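Local atomic coordinates of yeast glycogen phosphorylase (Saccharomyces cerevisiae, PDB entry 1YGP), a protein that belongs to the carbohydrate phosphorylase family, adopts the two-domain GT-B fold and carries bound pyridoxal-5'-phosphate. Residues I714-T719 with D816-S821; Q615-F620 with E825-T830; S786-I791 with P806-I811; N511-I516 with N744-R749. All blocks are in the same frame, centred on the assembly; numbering follows the deposited sequence.

Interaction 1. Residues I714-T719 with D816-S821; sequences ISTAGT and DYYLVS
T716 and Y818 meet where two turns face each other, the first after strand 710-713 and the second just before helix 820-840. The packed centre is the side chain of T716. Its hydroxyl donates a hydrogen bond, OG1 to Y818 O at 3.0 Å, entering steeply at a C=O...donor angle of 108° and from above the carbonyl plane. The same oxygen also lies at the edge of the Y818 ring. With OG1 beside the backbone N (chi1 -45°), the methyl lies anti to that nitrogen and turns to L819, T716 CG2 being 3.9 Å from L819 CD2. Both T716 and L819 are buried.

The outer side is looser. Y817 is exposed, and its CD2 lies over one face of the Y818 ring, while R770 makes a cation-pi contact with Y817. The first turn is tied within itself by T719 OG1, which donates to T716 O at 2.8 Å. The D816 carboxylate takes V820 N on OD1 and both S821 N and OG on OD2, tying the second turn to the start of the helix.

Y818 O takes a second hydrogen bond from R614 NH1. One carbonyl therefore joins two loops to the start of a helix, through a neutral hydroxyl and a cationic group that would probably polarise it.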
loop_
_atom_site.group_PDB
_atom_site.type_symbol
_atom_site.label_atom_id
_atom_site.label_comp_id
_atom_site.label_asym_id
_atom_site.label_seq_id
_atom_site.Cartn_x
_atom_site.Cartn_y
_atom_site.Cartn_z
ATOM N N ILE A 714 35.241 21.777 2.319
ATOM C CA ILE A 714 36.536 21.718 1.670
ATOM C C ILE A 714 36.692 21.266 0.230
ATOM O O ILE A 714 37.755 20.747 -0.106
ATOM C CB ILE A 714 37.453 20.853 2.580
ATOM C CG1 ILE A 714 36.921 19.432 2.697
ATOM C CG2 ILE A 714 37.542 21.521 3.956
ATOM C CD1 ILE A 714 37.746 18.535 3.632
ATOM N N SER A 715 35.691 21.450 -0.637
ATOM C CA SER A 715 35.778 21.109 -2.058
ATOM C C SER A 715 36.864 21.843 -2.804
ATOM O O SER A 715 37.274 22.933 -2.363
ATOM C CB SER A 715 34.479 21.427 -2.750
ATOM O OG SER A 715 33.520 20.425 -2.473
ATOM N N THR A 716 37.327 21.329 -3.946
ATOM C CA THR A 716 38.355 22.044 -4.682
ATOM C C THR A 716 37.797 23.419 -5.071
ATOM O O THR A 716 36.593 23.513 -5.384
ATOM C CB THR A 716 38.744 21.260 -5.917
ATOM O OG1 THR A 716 38.913 19.887 -5.575
ATOM C CG2 THR A 716 40.046 21.804 -6.464
ATOM N N ALA A 717 38.583 24.512 -5.003
ATOM C CA ALA A 717 38.013 25.813 -5.303
ATOM C C ALA A 717 37.501 25.955 -6.734
ATOM O O ALA A 717 38.101 25.556 -7.743
ATOM C CB ALA A 717 39.019 26.887 -5.066
ATOM N N GLY A 718 36.313 26.523 -6.800
ATOM C CA GLY A 718 35.662 26.666 -8.074
ATOM C C GLY A 718 34.652 25.574 -8.364
ATOM O O GLY A 718 34.036 25.665 -9.428
ATOM N N THR A 719 34.393 24.591 -7.482
ATOM C CA THR A 719 33.431 23.541 -7.809
ATOM C C THR A 719 32.046 23.628 -7.216
ATOM O O THR A 719 31.194 22.841 -7.622
ATOM C CB THR A 719 33.973 22.156 -7.426
ATOM O OG1 THR A 719 34.229 22.215 -6.033
ATOM C CG2 THR A 719 35.229 21.754 -8.175
ATOM N N ASP A 816 46.634 14.478 -9.978
ATOM C CA ASP A 816 45.888 14.995 -8.847
ATOM C C ASP A 816 44.960 16.161 -9.210
ATOM O O ASP A 816 45.081 17.313 -8.752
ATOM C CB ASP A 816 46.889 15.391 -7.762
ATOM C CG ASP A 816 46.298 16.012 -6.494
ATOM O OD1 ASP A 816 45.416 15.440 -5.850
ATOM O OD2 ASP A 816 46.715 17.113 -6.167
ATOM N N TYR A 817 44.001 15.823 -10.079
ATOM C CA TYR A 817 43.005 16.760 -10.552
ATOM C C TYR A 817 42.227 17.502 -9.465
ATOM O O TYR A 817 41.686 18.549 -9.762
ATOM C CB TYR A 817 42.059 15.997 -11.445
ATOM C CG TYR A 817 41.087 16.863 -12.238
ATOM C CD1 TYR A 817 41.531 17.592 -13.350
ATOM C CD2 TYR A 817 39.741 16.906 -11.873
ATOM C CE1 TYR A 817 40.636 18.357 -14.103
ATOM C CE2 TYR A 817 38.843 17.670 -12.619
ATOM C CZ TYR A 817 39.290 18.387 -13.733
ATOM O OH TYR A 817 38.375 19.088 -14.498
ATOM N N TYR A 818 42.084 17.087 -8.204
ATOM C CA TYR A 818 41.304 17.860 -7.242
ATOM C C TYR A 818 42.171 18.608 -6.254
ATOM O O TYR A 818 41.723 18.982 -5.160
ATOM C CB TYR A 818 40.372 16.945 -6.479
ATOM C CG TYR A 818 39.408 16.275 -7.427
ATOM C CD1 TYR A 818 38.367 17.012 -7.970
ATOM C CD2 TYR A 818 39.611 14.944 -7.788
ATOM C CE1 TYR A 818 37.528 16.399 -8.889
ATOM C CE2 TYR A 818 38.769 14.332 -8.712
ATOM C CZ TYR A 818 37.733 15.071 -9.248
ATOM O OH TYR A 818 36.860 14.472 -10.125
ATOM N N LEU A 819 43.454 18.769 -6.601
ATOM C CA LEU A 819 44.403 19.537 -5.816
ATOM C C LEU A 819 44.554 19.152 -4.345
ATOM O O LEU A 819 44.737 20.007 -3.469
ATOM C CB LEU A 819 44.043 21.036 -5.927
ATOM C CG LEU A 819 44.308 21.872 -7.189
ATOM C CD1 LEU A 819 43.695 21.232 -8.414
ATOM C CD2 LEU A 819 43.660 23.254 -7.016
ATOM N N VAL A 820 44.580 17.855 -4.037
ATOM C CA VAL A 820 44.807 17.442 -2.654
ATOM C C VAL A 820 46.220 17.837 -2.200
ATOM O O VAL A 820 46.394 18.434 -1.136
ATOM C CB VAL A 820 44.608 15.904 -2.502
ATOM C CG1 VAL A 820 45.029 15.393 -1.120
ATOM C CG2 VAL A 820 43.120 15.607 -2.653
ATOM N N SER A 821 47.235 17.567 -3.031
ATOM C CA SER A 821 48.618 17.873 -2.713
ATOM C C SER A 821 48.833 19.349 -2.411
ATOM O O SER A 821 49.502 19.727 -1.436
ATOM C CB SER A 821 49.530 17.504 -3.876
ATOM O OG SER A 821 48.948 16.668 -4.885
#

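Interaction 2. Residues Q615-F620 with E825-T830; sequences QQLNVF and ESYLAT
L617 and N618 meet Y827 between two helices of a Rossmann-like domain, whose parallel six-stranded sheet has the classical strand order 3-2-1-4-5-6. Helix 615-634 follows the first strand of that sheet, 601-606, in the chain, and helix 820-840 lies against it, with L617 and Y827 as the closest pair of CA atoms at 8.6 Å.

Y827 bridges the gap. With CG anti to the backbone N (chi1 180°), its ring reaches out to the opposing helix. L617 comes from the other side, and the two side chains run alongside each other, pointing opposite ways. This leaves L617 CD1 over one face of the ring, while L617 CD2 touches Y827 CD2 at 3.7 Å. F824, one turn before Y827 on its own helix, packs on L617 as well, and H831 and F759 add ring contacts to Y827, so the tyrosine sits in a largely apolar, aromatic setting.

The backbone CA of N618 comes obliquely up to the ring, while its amide lies near the phenol oxygen. The amide plane is turned 71° from the ring plane. The polar ends are held from elsewhere: N618 ND2 donates to Q605 OE1, and Y827 OH is hydrogen-bonded to E712 OE1. All three touching residues are buried, and these bonds probably hold the amide's rotation and the hydroxyl within an otherwise apolar seam. N618 OD1 lies 3.3 Å from Y827 OH, a close approach.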
loop_
_atom_site.group_PDB
_atom_site.type_symbol
_atom_site.label_atom_id
_atom_site.label_comp_id
_atom_site.label_asym_id
_atom_site.label_seq_id
_atom_site.Cartn_x
_atom_site.Cartn_y
_atom_site.Cartn_z
ATOM N N GLN A 615 36.468 14.426 0.632
ATOM C CA GLN A 615 36.456 13.681 1.892
ATOM C C GLN A 615 37.841 13.032 2.066
ATOM O O GLN A 615 38.332 12.893 3.193
ATOM C CB GLN A 615 35.446 12.537 1.914
ATOM C CG GLN A 615 34.015 12.942 2.084
ATOM C CD GLN A 615 33.323 13.443 0.833
ATOM O OE1 GLN A 615 33.735 13.267 -0.313
ATOM N NE2 GLN A 615 32.181 14.058 1.029
ATOM N N GLN A 616 38.525 12.674 0.960
ATOM C CA GLN A 616 39.836 12.055 1.049
ATOM C C GLN A 616 40.892 13.006 1.580
ATOM O O GLN A 616 41.792 12.541 2.283
ATOM C CB GLN A 616 40.305 11.497 -0.308
ATOM C CG GLN A 616 40.683 12.419 -1.452
ATOM C CD GLN A 616 39.523 13.050 -2.182
ATOM O OE1 GLN A 616 38.405 13.100 -1.688
ATOM N NE2 GLN A 616 39.731 13.559 -3.379
ATOM N N LEU A 617 40.760 14.326 1.337
ATOM C CA LEU A 617 41.708 15.312 1.846
ATOM C C LEU A 617 41.539 15.268 3.363
ATOM O O LEU A 617 42.511 15.194 4.111
ATOM C CB LEU A 617 41.371 16.731 1.351
ATOM C CG LEU A 617 42.288 17.986 1.270
ATOM C CD1 LEU A 617 41.390 19.147 1.586
ATOM C CD2 LEU A 617 43.443 18.031 2.270
ATOM N N ASN A 618 40.300 15.242 3.835
ATOM C CA ASN A 618 40.003 15.224 5.257
ATOM C C ASN A 618 40.528 13.963 5.919
ATOM O O ASN A 618 41.143 14.046 6.991
ATOM C CB ASN A 618 38.509 15.327 5.427
ATOM C CG ASN A 618 38.011 15.365 6.856
ATOM O OD1 ASN A 618 38.763 15.377 7.823
ATOM N ND2 ASN A 618 36.709 15.376 7.063
ATOM N N VAL A 619 40.370 12.798 5.268
ATOM C CA VAL A 619 40.884 11.542 5.809
ATOM C C VAL A 619 42.422 11.578 5.816
ATOM O O VAL A 619 43.041 11.212 6.831
ATOM C CB VAL A 619 40.429 10.295 4.982
ATOM C CG1 VAL A 619 40.653 9.065 5.834
ATOM C CG2 VAL A 619 38.953 10.257 4.712
ATOM N N PHE A 620 43.085 12.054 4.748
ATOM C CA PHE A 620 44.542 12.130 4.720
ATOM C C PHE A 620 45.057 13.009 5.849
ATOM O O PHE A 620 46.094 12.726 6.462
ATOM C CB PHE A 620 45.029 12.673 3.376
ATOM C CG PHE A 620 44.717 11.752 2.208
ATOM C CD1 PHE A 620 44.455 10.396 2.389
ATOM C CD2 PHE A 620 44.640 12.289 0.924
ATOM C CE1 PHE A 620 44.107 9.593 1.294
ATOM C CE2 PHE A 620 44.292 11.485 -0.164
ATOM C CZ PHE A 620 44.023 10.139 0.018
ATOM N N GLU A 825 49.121 21.083 2.983
ATOM C CA GLU A 825 49.819 21.824 4.014
ATOM C C GLU A 825 49.029 22.972 4.619
ATOM O O GLU A 825 49.069 23.183 5.830
ATOM C CB GLU A 825 51.134 22.317 3.425
ATOM C CG GLU A 825 52.276 21.321 3.663
ATOM C CD GLU A 825 52.479 21.017 5.148
ATOM O OE1 GLU A 825 52.759 21.943 5.920
ATOM O OE2 GLU A 825 52.340 19.854 5.534
ATOM N N SER A 826 48.259 23.672 3.785
ATOM C CA SER A 826 47.435 24.787 4.198
ATOM C C SER A 826 46.351 24.236 5.104
ATOM O O SER A 826 46.141 24.775 6.197
ATOM C CB SER A 826 46.850 25.433 2.945
ATOM O OG SER A 826 46.021 26.589 3.111
ATOM N N TYR A 827 45.692 23.144 4.694
ATOM C CA TYR A 827 44.659 22.473 5.473
ATOM C C TYR A 827 45.163 22.111 6.869
ATOM O O TYR A 827 44.547 22.446 7.892
ATOM C CB TYR A 827 44.224 21.224 4.711
ATOM C CG TYR A 827 43.143 20.419 5.411
ATOM C CD1 TYR A 827 41.884 20.983 5.638
ATOM C CD2 TYR A 827 43.415 19.120 5.828
ATOM C CE1 TYR A 827 40.896 20.252 6.284
ATOM C CE2 TYR A 827 42.427 18.382 6.470
ATOM C CZ TYR A 827 41.177 18.956 6.697
ATOM O OH TYR A 827 40.207 18.260 7.391
ATOM N N LEU A 828 46.296 21.436 6.937
ATOM C CA LEU A 828 46.890 21.124 8.221
ATOM C C LEU A 828 47.226 22.380 9.052
ATOM O O LEU A 828 46.949 22.410 10.266
ATOM C CB LEU A 828 48.138 20.311 7.984
ATOM C CG LEU A 828 48.010 18.995 7.253
ATOM C CD1 LEU A 828 49.400 18.410 7.113
ATOM C CD2 LEU A 828 47.097 18.046 7.999
ATOM N N ALA A 829 47.738 23.456 8.451
ATOM C CA ALA A 829 48.038 24.681 9.176
ATOM C C ALA A 829 46.813 25.322 9.805
ATOM O O ALA A 829 46.814 25.749 10.962
ATOM C CB ALA A 829 48.656 25.692 8.247
ATOM N N THR A 830 45.712 25.348 9.071
ATOM C CA THR A 830 44.465 25.887 9.578
ATOM C C THR A 830 43.973 24.994 10.708
ATOM O O THR A 830 43.374 25.474 11.675
ATOM C CB THR A 830 43.421 25.905 8.484
ATOM O OG1 THR A 830 44.035 26.357 7.280
ATOM C CG2 THR A 830 42.273 26.809 8.869
#

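Interaction 3. Residues S786-I791 with P806-I811; sequences SVLSYI and PLVDSI
L788 meets V808 and I811 where helix 782-790 lies beside helix 805-813, and the interface can be read along its side chain. At the root, CB touches V808 CG1 at 3.9 Å. The chi1 of -67° turns CG anti to the carbonyl carbon, and from there the two methyl groups fork over the valine. CD1 stays with V808 CG1 at 4.0 Å and also reaches I811 CB at 4.2 Å, whereas CD2 lies against the other valine methyl, V808 CG2, at 3.9 Å. The leucine and the valine overlap side by side with their ends facing contrary ways, so the isopropyl end of L788 straddles the branched side chain opposite.

I791, one turn further on, adds to the contact at V808 CG2. Its CG1 and CD1 are both close to that methyl, CD1 at 3.6 Å, so that V808 CG2 meets both L788 CD2 and I791 CD1. No polar atom takes part across the seam, and all four touching residues are buried. The backbones come near each other as well, the CA atoms of L788 and V808 being 6.0 Å apart. On its own helix, S810 OG turns back to L807 O at 2.7 Å, on a lone pair in the carbonyl plane.

Around the seam, F620 of helix 615-634 and V820 of helix 820-840 press on I811. Two consecutive helices running in nearly opposite directions, joined by a loop and zipped by apolar residues three apart, make this an antiparallel helical hairpin (alpha-alpha hairpin).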
loop_
_atom_site.group_PDB
_atom_site.type_symbol
_atom_site.label_atom_id
_atom_site.label_comp_id
_atom_site.label_asym_id
_atom_site.label_seq_id
_atom_site.Cartn_x
_atom_site.Cartn_y
_atom_site.Cartn_z
ATOM N N SER A 786 53.867 10.723 3.579
ATOM C CA SER A 786 53.857 9.825 4.703
ATOM C C SER A 786 52.505 9.142 4.695
ATOM O O SER A 786 52.482 7.908 4.667
ATOM C CB SER A 786 54.063 10.613 5.977
ATOM O OG SER A 786 55.322 11.276 5.902
ATOM N N VAL A 787 51.371 9.849 4.589
ATOM C CA VAL A 787 50.112 9.126 4.626
ATOM C C VAL A 787 49.918 8.276 3.390
ATOM O O VAL A 787 49.527 7.120 3.575
ATOM C CB VAL A 787 48.880 10.051 4.796
ATOM C CG1 VAL A 787 48.935 10.554 6.198
ATOM C CG2 VAL A 787 48.875 11.277 3.935
ATOM N N LEU A 788 50.258 8.684 2.163
ATOM C CA LEU A 788 50.023 7.786 1.041
ATOM C C LEU A 788 50.840 6.492 1.110
ATOM O O LEU A 788 50.323 5.419 0.780
ATOM C CB LEU A 788 50.281 8.521 -0.278
ATOM C CG LEU A 788 49.285 9.660 -0.601
ATOM C CD1 LEU A 788 49.377 9.989 -2.071
ATOM C CD2 LEU A 788 47.838 9.249 -0.355
ATOM N N SER A 789 52.064 6.533 1.645
ATOM C CA SER A 789 52.863 5.332 1.828
ATOM C C SER A 789 52.271 4.509 2.950
ATOM O O SER A 789 52.258 3.286 2.878
ATOM C CB SER A 789 54.294 5.672 2.200
ATOM O OG SER A 789 54.869 6.513 1.205
ATOM N N TYR A 790 51.732 5.150 3.989
ATOM C CA TYR A 790 51.176 4.424 5.119
ATOM C C TYR A 790 49.874 3.682 4.769
ATOM O O TYR A 790 49.342 2.897 5.578
ATOM C CB TYR A 790 50.961 5.427 6.272
ATOM C CG TYR A 790 50.387 4.756 7.505
ATOM C CD1 TYR A 790 51.175 3.873 8.240
ATOM C CD2 TYR A 790 49.050 4.957 7.844
ATOM C CE1 TYR A 790 50.625 3.177 9.308
ATOM C CE2 TYR A 790 48.493 4.263 8.911
ATOM C CZ TYR A 790 49.287 3.372 9.634
ATOM O OH TYR A 790 48.717 2.639 10.659
ATOM N N ILE A 791 49.255 3.949 3.624
ATOM C CA ILE A 791 48.083 3.179 3.286
ATOM C C ILE A 791 48.378 2.301 2.090
ATOM O O ILE A 791 47.448 1.614 1.655
ATOM C CB ILE A 791 46.821 4.080 2.967
ATOM C CG1 ILE A 791 46.964 4.820 1.657
ATOM C CG2 ILE A 791 46.618 5.086 4.104
ATOM C CD1 ILE A 791 45.580 5.382 1.279
ATOM N N PRO A 806 44.054 2.641 -6.051
ATOM C CA PRO A 806 43.512 3.602 -7.018
ATOM C C PRO A 806 43.439 5.051 -6.540
ATOM O O PRO A 806 43.688 5.992 -7.302
ATOM C CB PRO A 806 42.174 3.031 -7.359
ATOM C CG PRO A 806 42.459 1.558 -7.309
ATOM C CD PRO A 806 43.225 1.447 -6.012
ATOM N N LEU A 807 43.157 5.225 -5.245
ATOM C CA LEU A 807 43.105 6.531 -4.612
ATOM C C LEU A 807 44.511 7.138 -4.602
ATOM O O LEU A 807 44.741 8.189 -5.201
ATOM C CB LEU A 807 42.560 6.347 -3.198
ATOM C CG LEU A 807 42.229 7.574 -2.376
ATOM C CD1 LEU A 807 41.272 8.469 -3.156
ATOM C CD2 LEU A 807 41.606 7.138 -1.063
ATOM N N VAL A 808 45.489 6.449 -4.008
ATOM C CA VAL A 808 46.883 6.892 -3.945
ATOM C C VAL A 808 47.398 7.160 -5.347
ATOM O O VAL A 808 47.938 8.235 -5.608
ATOM C CB VAL A 808 47.741 5.814 -3.272
ATOM C CG1 VAL A 808 49.192 6.211 -3.217
ATOM C CG2 VAL A 808 47.279 5.655 -1.856
ATOM N N ASP A 809 47.196 6.264 -6.299
ATOM C CA ASP A 809 47.650 6.522 -7.647
ATOM C C ASP A 809 46.894 7.604 -8.373
ATOM O O ASP A 809 47.400 8.044 -9.411
ATOM C CB ASP A 809 47.582 5.273 -8.492
ATOM C CG ASP A 809 48.454 4.127 -8.003
ATOM O OD1 ASP A 809 49.354 4.327 -7.176
ATOM O OD2 ASP A 809 48.205 3.013 -8.467
ATOM N N SER A 810 45.721 8.088 -7.967
ATOM C CA SER A 810 45.127 9.184 -8.716
ATOM C C SER A 810 45.926 10.443 -8.383
ATOM O O SER A 810 46.346 11.159 -9.307
ATOM C CB SER A 810 43.639 9.347 -8.360
ATOM O OG SER A 810 43.307 9.644 -7.008
ATOM N N ILE A 811 46.273 10.647 -7.099
ATOM C CA ILE A 811 47.047 11.808 -6.660
ATOM C C ILE A 811 48.470 11.738 -7.187
ATOM O O ILE A 811 48.928 12.608 -7.929
ATOM C CB ILE A 811 47.113 11.906 -5.112
ATOM C CG1 ILE A 811 45.733 12.070 -4.556
ATOM C CG2 ILE A 811 47.943 13.097 -4.691
ATOM C CD1 ILE A 811 45.697 12.199 -3.048
#

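Interaction 4. Residues N511-I516 with N744-R749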
loop_
_atom_site.group_PDB
_atom_site.type_symbol
_atom_site.label_atom_id
_atom_site.label_comp_id
_atom_site.label_asym_id
_atom_site.label_seq_id
_atom_site.Cartn_x
_atom_site.Cartn_y
_atom_site.Cartn_z
ATOM N N ASN A 511 20.146 36.732 -9.802
ATOM C CA ASN A 511 20.710 35.919 -8.750
ATOM C C ASN A 511 19.787 35.892 -7.541
ATOM O O ASN A 511 19.252 36.938 -7.179
ATOM C CB ASN A 511 22.042 36.450 -8.269
ATOM C CG ASN A 511 22.503 35.599 -7.093
ATOM O OD1 ASN A 511 22.519 36.003 -5.932
ATOM N ND2 ASN A 511 22.780 34.332 -7.304
ATOM N N VAL A 512 19.527 34.736 -6.941
ATOM C CA VAL A 512 18.874 34.690 -5.646
ATOM C C VAL A 512 19.644 33.609 -4.884
ATOM O O VAL A 512 19.567 32.416 -5.164
ATOM C CB VAL A 512 17.395 34.285 -5.715
ATOM C CG1 VAL A 512 16.854 34.434 -4.307
ATOM C CG2 VAL A 512 16.569 35.153 -6.669
ATOM N N THR A 513 20.505 34.054 -3.979
ATOM C CA THR A 513 21.281 33.206 -3.095
ATOM C C THR A 513 20.334 32.385 -2.249
ATOM O O THR A 513 19.339 32.893 -1.727
ATOM C CB THR A 513 22.167 34.109 -2.226
ATOM O OG1 THR A 513 23.070 34.722 -3.160
ATOM C CG2 THR A 513 22.901 33.389 -1.103
ATOM N N ASN A 514 20.660 31.096 -2.191
ATOM C CA ASN A 514 19.884 30.094 -1.470
ATOM C C ASN A 514 19.813 30.329 0.011
ATOM O O ASN A 514 20.489 31.223 0.517
ATOM C CB ASN A 514 20.467 28.732 -1.737
ATOM C CG ASN A 514 20.080 28.232 -3.122
ATOM O OD1 ASN A 514 20.580 27.204 -3.567
ATOM N ND2 ASN A 514 19.223 28.831 -3.940
ATOM N N GLY A 515 19.025 29.552 0.736
ATOM C CA GLY A 515 18.905 29.781 2.162
ATOM C C GLY A 515 18.179 28.613 2.771
ATOM O O GLY A 515 17.820 27.691 2.041
ATOM N N ILE A 516 17.918 28.632 4.065
ATOM C CA ILE A 516 17.323 27.524 4.788
ATOM C C ILE A 516 16.218 27.992 5.751
ATOM O O ILE A 516 16.245 29.138 6.241
ATOM C CB ILE A 516 18.414 26.754 5.613
ATOM C CG1 ILE A 516 19.141 27.709 6.520
ATOM C CG2 ILE A 516 19.391 26.073 4.691
ATOM C CD1 ILE A 516 19.796 26.926 7.617
ATOM N N ASN A 744 30.523 29.423 1.049
ATOM C CA ASN A 744 31.513 29.906 1.986
ATOM C C ASN A 744 31.793 31.378 1.806
ATOM O O ASN A 744 31.766 32.125 2.785
ATOM C CB ASN A 744 32.807 29.157 1.836
ATOM C CG ASN A 744 32.704 27.787 2.470
ATOM O OD1 ASN A 744 31.924 27.507 3.382
ATOM N ND2 ASN A 744 33.482 26.836 2.002
ATOM N N VAL A 745 31.947 31.830 0.557
ATOM C CA VAL A 745 32.168 33.234 0.217
ATOM C C VAL A 745 31.039 34.117 0.789
ATOM O O VAL A 745 31.316 35.050 1.556
ATOM C CB VAL A 745 32.255 33.337 -1.337
ATOM C CG1 VAL A 745 32.385 34.772 -1.765
ATOM C CG2 VAL A 745 33.488 32.622 -1.855
ATOM N N GLU A 746 29.759 33.855 0.523
ATOM C CA GLU A 746 28.710 34.670 1.116
ATOM C C GLU A 746 28.568 34.543 2.620
ATOM O O GLU A 746 28.237 35.559 3.248
ATOM C CB GLU A 746 27.374 34.363 0.473
ATOM C CG GLU A 746 27.364 35.295 -0.698
ATOM C CD GLU A 746 26.357 35.001 -1.792
ATOM O OE1 GLU A 746 26.657 34.162 -2.650
ATOM O OE2 GLU A 746 25.304 35.646 -1.803
ATOM N N ILE A 747 28.824 33.362 3.222
ATOM C CA ILE A 747 28.853 33.212 4.687
ATOM C C ILE A 747 29.864 34.240 5.210
ATOM O O ILE A 747 29.531 35.049 6.080
ATOM C CB ILE A 747 29.360 31.815 5.187
ATOM C CG1 ILE A 747 28.541 30.646 4.639
ATOM C CG2 ILE A 747 29.343 31.834 6.696
ATOM C CD1 ILE A 747 27.044 30.799 4.838
ATOM N N THR A 748 31.077 34.261 4.631
ATOM C CA THR A 748 32.160 35.142 5.044
ATOM C C THR A 748 31.776 36.605 4.978
ATOM O O THR A 748 32.015 37.325 5.941
ATOM C CB THR A 748 33.372 34.845 4.171
ATOM O OG1 THR A 748 33.713 33.494 4.478
ATOM C CG2 THR A 748 34.557 35.744 4.414
ATOM N N ARG A 749 31.157 37.036 3.887
ATOM C CA ARG A 749 30.662 38.393 3.757
ATOM C C ARG A 749 29.768 38.750 4.944
ATOM O O ARG A 749 30.114 39.618 5.737
ATOM C CB ARG A 749 29.879 38.495 2.461
ATOM C CG ARG A 749 29.281 39.836 2.107
ATOM C CD ARG A 749 28.352 39.645 0.920
ATOM N NE ARG A 749 27.093 39.051 1.346
ATOM C CZ ARG A 749 26.236 38.476 0.494
ATOM N NH1 ARG A 749 26.488 38.409 -0.814
ATOM N NH2 ARG A 749 25.104 37.952 0.962
#
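T513 faces E746 with the backbones well apart, the nearest CA atoms 8.7 Å from each other, one in the extended chain that leaves strand 509-511 and the other in helix 743-751. The side chains span the distance, reaching toward each other from the two sides. E746 stretches out beyond CG, and its carboxylate reaches the threonine, OE2 lying 2.8 Å from T513 OG1. At chi1 -65° that hydroxyl sits beside the backbone N of T513, with CG2 also near the carboxylate, 3.4 Å from OE2. N511 OD1 is the other polar neighbour of the hydroxyl, 3.1 Å from T513 OG1, so the group lies between two possible acceptors.

The same glutamate oxygen has a cationic partner within the helix. R749, one turn on, forms a salt bridge through NH1 to E746 OE2 at 3.2 Å, although the hydrogen bond within it is weak. Its guanidinium folds back so that one face lies over E746 CG. The arginine is exposed, whereas E746 and T513 are buried; the nearby positive charge would probably favour an ionised carboxylate.

Further along, I516 packs on T724 and K728 of the pyridoxal-5'-phosphate pocket. Strand 509-511 is the edge strand of the mixed sheet, while helix 743-751 connects strands 735-739 and 757-759 of the parallel one, so the contact bridges the two sheet domains, as is characteristic of the GT-B fold.

How the interactions relate
Interactions 1, 2 and 3 form one continuous cluster, with centres 11 to 16 Å apart. Helix 820-840 serves both interactions 1 and 2, and V820 CG1 touches F620 CD2 at 3.7 Å and I811 CD1 at 3.8 Å, joining all three; I714 also rests on N618. Interaction 4 stands apart, its centre 21 Å from that of interaction 1, though their nearest atoms are about 5 Å apart. The cofactor lies between these regions: the side chains of N618 in interaction 2 and T513 in interaction 4 are each about 13 Å from pyridoxal-5'-phosphate, too far for direct contact, while interaction 3 is the most peripheral, its centre 33 Å from that of the chain.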